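Local coordinates for protein CymD (Pseudomonas putida, PDB 6Z34) that probably carries monoaromatic hydrocarbons across the bacterial outer membrane, as a channel of the OmpP1/FadL family of beta-barrel proteins, at residues Gly29-Pro34 against Ser156-Trp161; Gly176-Gln181 against Ile325-Pro330. All coordinates share one frame; numbering follows the deposited sequence.

Interaction 1 of 2, residues Gly29-Pro34 against Ser156-Trp161; sequences GMMLNP and SLDAVW
Ser156 and Met30 join the wall of the FadL-type beta-barrel to the N-terminal plug that fills its lumen. Ser156 and Asp158, two residues apart on strand 151-171, both project inward at the 3-10 turn and loop of 29-34. With Ser156 OG lying beside its own backbone N (chi1 -57°), the hydroxyl donates to Met30 O over 2.9 Å. It approaches in the carbonyl plane, on a lone pair, with a C=O...OG angle of 132°. Pro34 covers the same hydroxyl with its ring, CG standing 3.7 Å from Ser156 OG, while Ser142 on the adjoining strand 131-146 bonds to that oxygen too. With an alanine here, Met30 O would probably lose this bond and Ser142 OG its hydroxyl mate. Two residues further along the strand, contact without a bond takes over. The Met31 chain, bent at chi2 and chi3, swings back to the wall and crosses the Asp158 side chain obliquely. Asp158 carries its charge into salt bridges with Arg223 and Arg138, whose NH2 groups both meet OD2; against that same oxygen Met31 sets its terminal methyl, CE lying 3.9 Å from Asp158 OD2.

Interaction 2 of 2, residues Gly176-Gln181 against Ile325-Pro330; sequences GTLVGQ and INLKLP
Leu178 of helix 172-180 reaches across to Leu327 of strand 324-328, and this pair of leucines is the firm part of a small surface contact that buries 134 Å² in all. The two side chains cross at about a right angle and meet methyl to methyl: Leu178 CD2 is 3.5 Å from Leu327 CD2, tighter than usual for two carbons. Leu327 CD2 also sits 4.0 Å from Leu178 CG, so it nestles against the branch point as well as one arm. In Leu178, CG stands anti to the backbone N (chi1 -160°), which extends the side chain from the helix toward the strand; its other methyl, CD1, comes 4.1 Å from Lys328 O. Val184, in the short strand 184-185 that pairs with 324-328, touches both leucines, and Val314 of strand 313-318 packs on Leu327.

The other side is loose. The lysine end turns to the backbone carbonyl of Gln181, on the surface, without bonding: Lys328 NZ stops 4.3 Å from Gln181 O, too long for a hydrogen bond, although the charge may still favour the carbonyl weakly. No hydrogen bond links the two segments directly. Their polar connection runs through neighbouring backbone, Leu178 bonding to Val184 and Lys328 to Gln183. The arrangement is that of a short helix laid by one apolar residue against a beta-hairpin, probably between two extracellular loops, as in the elaborate outer loops of FadL-family barrels.

Overall arrangement
The two contacts lie in different parts of the channel, their centres 36 Å apart and their nearest atoms about 20 Å apart, so neither touches the other. Strand 151-171 connects them: it presents 156-161 to the plug in interaction 1, then runs outward and passes directly into helix 172-180, which takes part in interaction 2. Interaction 1 is buried, its centre about 12 Å from the centre of the chain, and rests on polar groups inside the barrel. Interaction 2, about 29 Å from that centre, is apolar and superficial, and brings together loops from separate parts of the barrel. Along the chain the two are in series, interaction 1 closing before interaction 2 opens.

Interaction 1 of 2, residues Gly29-Pro34 against Ser156-Trp161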
# COMPACT_ATOMS: atom_id res chain seq x y z
N GLY A 29 10.31 10.26 0.86
CA GLY A 29 11.37 9.35 1.26
C GLY A 29 11.11 8.71 2.62
O GLY A 29 11.55 7.60 2.88
N MET A 30 10.39 9.42 3.49
CA MET A 30 9.85 8.87 4.73
C MET A 30 9.27 7.47 4.55
O MET A 30 9.35 6.62 5.45
CB MET A 30 8.75 9.80 5.27
CG MET A 30 9.22 10.78 6.30
SD MET A 30 7.97 11.88 7.00
CE MET A 30 7.17 12.53 5.56
N MET A 31 8.64 7.23 3.40
CA MET A 31 7.94 5.98 3.16
C MET A 31 8.67 5.10 2.16
O MET A 31 8.11 4.09 1.74
CB MET A 31 6.52 6.24 2.66
CG MET A 31 5.60 6.87 3.70
SD MET A 31 5.27 5.79 5.12
CE MET A 31 4.91 4.26 4.32
N LEU A 32 9.88 5.47 1.74
CA LEU A 32 10.63 4.60 0.85
C LEU A 32 11.99 4.36 1.47
O LEU A 32 12.17 3.44 2.28
CB LEU A 32 10.76 5.20 -0.56
CG LEU A 32 10.92 4.09 -1.62
CD1 LEU A 32 10.23 4.49 -2.91
CD2 LEU A 32 12.38 3.72 -1.88
N ASN A 33 12.96 5.20 1.13
CA ASN A 33 14.26 5.16 1.80
C ASN A 33 14.44 6.49 2.51
O ASN A 33 14.76 7.51 1.88
CB ASN A 33 15.41 4.88 0.83
CG ASN A 33 16.77 4.78 1.55
OD1 ASN A 33 16.86 4.79 2.79
ND2 ASN A 33 17.85 4.68 0.76
N PRO A 34 14.20 6.53 3.82
CA PRO A 34 14.33 7.80 4.55
C PRO A 34 15.74 8.38 4.52
O PRO A 34 15.89 9.57 4.79
CB PRO A 34 13.90 7.43 5.98
CG PRO A 34 13.81 5.93 6.02
CD PRO A 34 13.60 5.46 4.64
N SER A 156 12.45 5.06 9.74
CA SER A 156 11.11 5.49 10.09
C SER A 156 10.49 4.44 11.00
O SER A 156 10.81 3.25 10.89
CB SER A 156 10.22 5.66 8.88
OG SER A 156 10.78 6.58 7.97
N LEU A 157 9.61 4.88 11.89
CA LEU A 157 8.73 4.00 12.63
C LEU A 157 7.30 4.41 12.33
O LEU A 157 6.91 5.54 12.61
CB LEU A 157 8.99 4.06 14.14
CG LEU A 157 8.02 3.17 14.91
CD1 LEU A 157 8.64 1.79 15.12
CD2 LEU A 157 7.62 3.81 16.21
N ASP A 158 6.53 3.49 11.73
CA ASP A 158 5.15 3.79 11.36
C ASP A 158 4.19 3.37 12.47
O ASP A 158 4.25 2.23 12.95
CB ASP A 158 4.74 3.07 10.08
CG ASP A 158 5.65 3.36 8.91
OD1 ASP A 158 6.53 4.26 9.00
OD2 ASP A 158 5.44 2.68 7.88
N ALA A 159 3.30 4.28 12.85
CA ALA A 159 2.00 3.89 13.39
C ALA A 159 1.09 3.65 12.20
O ALA A 159 1.06 4.46 11.27
CB ALA A 159 1.41 4.96 14.30
N VAL A 160 0.38 2.53 12.23
CA VAL A 160 -0.32 2.02 11.05
C VAL A 160 -1.76 1.73 11.45
O VAL A 160 -2.01 0.95 12.38
CB VAL A 160 0.34 0.74 10.49
CG1 VAL A 160 -0.47 0.15 9.33
CG2 VAL A 160 1.85 0.97 10.11
N TRP A 161 -2.70 2.35 10.75
CA TRP A 161 -4.11 2.05 10.93
C TRP A 161 -4.60 1.32 9.69
O TRP A 161 -4.52 1.85 8.57
CB TRP A 161 -4.92 3.33 11.17
CG TRP A 161 -6.38 3.04 11.38
CD1 TRP A 161 -6.94 2.37 12.44
CD2 TRP A 161 -7.46 3.38 10.51
NE1 TRP A 161 -8.29 2.27 12.27
CE2 TRP A 161 -8.65 2.88 11.10
CE3 TRP A 161 -7.55 4.06 9.29
CZ2 TRP A 161 -9.90 3.04 10.51
CZ3 TRP A 161 -8.79 4.22 8.71
CH2 TRP A 161 -9.96 3.71 9.32

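Interaction 2 of 2, residues Gly176-Gln181 against Ile325-Pro330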
# COMPACT_ATOMS: atom_id res chain seq x y z
N GLY A 176 -19.38 -27.20 2.92
CA GLY A 176 -19.10 -28.62 3.07
C GLY A 176 -17.65 -29.03 2.89
O GLY A 176 -17.08 -29.68 3.76
N THR A 177 -17.05 -28.66 1.75
CA THR A 177 -15.63 -28.92 1.53
C THR A 177 -14.78 -28.38 2.67
O THR A 177 -13.76 -28.97 3.04
CB THR A 177 -15.18 -28.29 0.20
OG1 THR A 177 -15.57 -29.15 -0.89
CG2 THR A 177 -13.68 -28.08 0.16
N LEU A 178 -15.22 -27.28 3.27
CA LEU A 178 -14.51 -26.61 4.35
C LEU A 178 -14.92 -27.12 5.73
O LEU A 178 -14.15 -26.97 6.68
CB LEU A 178 -14.77 -25.11 4.18
CG LEU A 178 -14.11 -23.82 4.63
CD1 LEU A 178 -12.75 -23.51 4.00
CD2 LEU A 178 -15.14 -22.76 4.22
N VAL A 179 -16.10 -27.75 5.86
CA VAL A 179 -16.46 -28.39 7.13
C VAL A 179 -15.77 -29.75 7.25
O VAL A 179 -15.43 -30.18 8.35
CB VAL A 179 -17.98 -28.54 7.30
CG1 VAL A 179 -18.55 -29.63 6.41
CG2 VAL A 179 -18.32 -28.86 8.75
N GLY A 180 -15.55 -30.44 6.12
CA GLY A 180 -14.86 -31.71 6.17
C GLY A 180 -13.36 -31.59 6.29
O GLY A 180 -12.71 -32.52 6.78
N GLN A 181 -12.81 -30.46 5.86
CA GLN A 181 -11.38 -30.16 5.98
C GLN A 181 -11.03 -29.53 7.31
O GLN A 181 -9.89 -29.07 7.49
CB GLN A 181 -10.94 -29.24 4.83
CG GLN A 181 -10.81 -29.94 3.48
CD GLN A 181 -10.22 -29.02 2.42
OE1 GLN A 181 -9.65 -27.99 2.75
NE2 GLN A 181 -10.34 -29.40 1.15
N ILE A 325 -19.24 -18.55 14.39
CA ILE A 325 -18.83 -19.31 13.23
C ILE A 325 -17.38 -18.94 12.96
O ILE A 325 -17.03 -17.76 12.93
CB ILE A 325 -19.72 -19.03 12.00
CG1 ILE A 325 -19.29 -19.91 10.83
CG2 ILE A 325 -19.73 -17.56 11.61
CD1 ILE A 325 -19.92 -21.26 10.91
N ASN A 326 -16.52 -19.95 12.84
CA ASN A 326 -15.09 -19.73 12.71
C ASN A 326 -14.61 -20.24 11.36
O ASN A 326 -15.18 -21.17 10.79
CB ASN A 326 -14.33 -20.44 13.82
CG ASN A 326 -14.58 -19.81 15.17
OD1 ASN A 326 -14.52 -18.59 15.33
ND2 ASN A 326 -14.90 -20.65 16.15
N LEU A 327 -13.56 -19.62 10.86
CA LEU A 327 -13.21 -19.82 9.47
C LEU A 327 -11.74 -19.52 9.26
O LEU A 327 -11.27 -18.44 9.63
CB LEU A 327 -14.09 -18.91 8.62
CG LEU A 327 -14.12 -19.16 7.13
CD1 LEU A 327 -12.80 -19.01 6.52
CD2 LEU A 327 -14.64 -20.57 6.90
N LYS A 328 -11.01 -20.47 8.67
CA LYS A 328 -9.64 -20.25 8.23
C LYS A 328 -9.64 -20.16 6.70
O LYS A 328 -10.46 -20.80 6.03
CB LYS A 328 -8.71 -21.37 8.70
CG LYS A 328 -8.59 -22.54 7.67
CD LYS A 328 -8.05 -23.88 8.20
CE LYS A 328 -7.05 -24.53 7.27
NZ LYS A 328 -6.96 -25.97 7.66
N LEU A 329 -8.74 -19.32 6.15
CA LEU A 329 -8.49 -19.22 4.70
C LEU A 329 -6.99 -19.13 4.41
O LEU A 329 -6.54 -18.21 3.73
CB LEU A 329 -9.16 -18.01 4.10
CG LEU A 329 -10.63 -17.72 3.96
CD1 LEU A 329 -11.40 -18.95 3.56
CD2 LEU A 329 -11.10 -17.16 5.26
N PRO A 330 -6.17 -20.06 4.93
CA PRO A 330 -4.73 -19.88 4.78
C PRO A 330 -4.35 -19.82 3.31
O PRO A 330 -4.30 -20.86 2.64
CB PRO A 330 -4.13 -21.12 5.47
CG PRO A 330 -5.18 -22.15 5.39
CD PRO A 330 -6.52 -21.45 5.27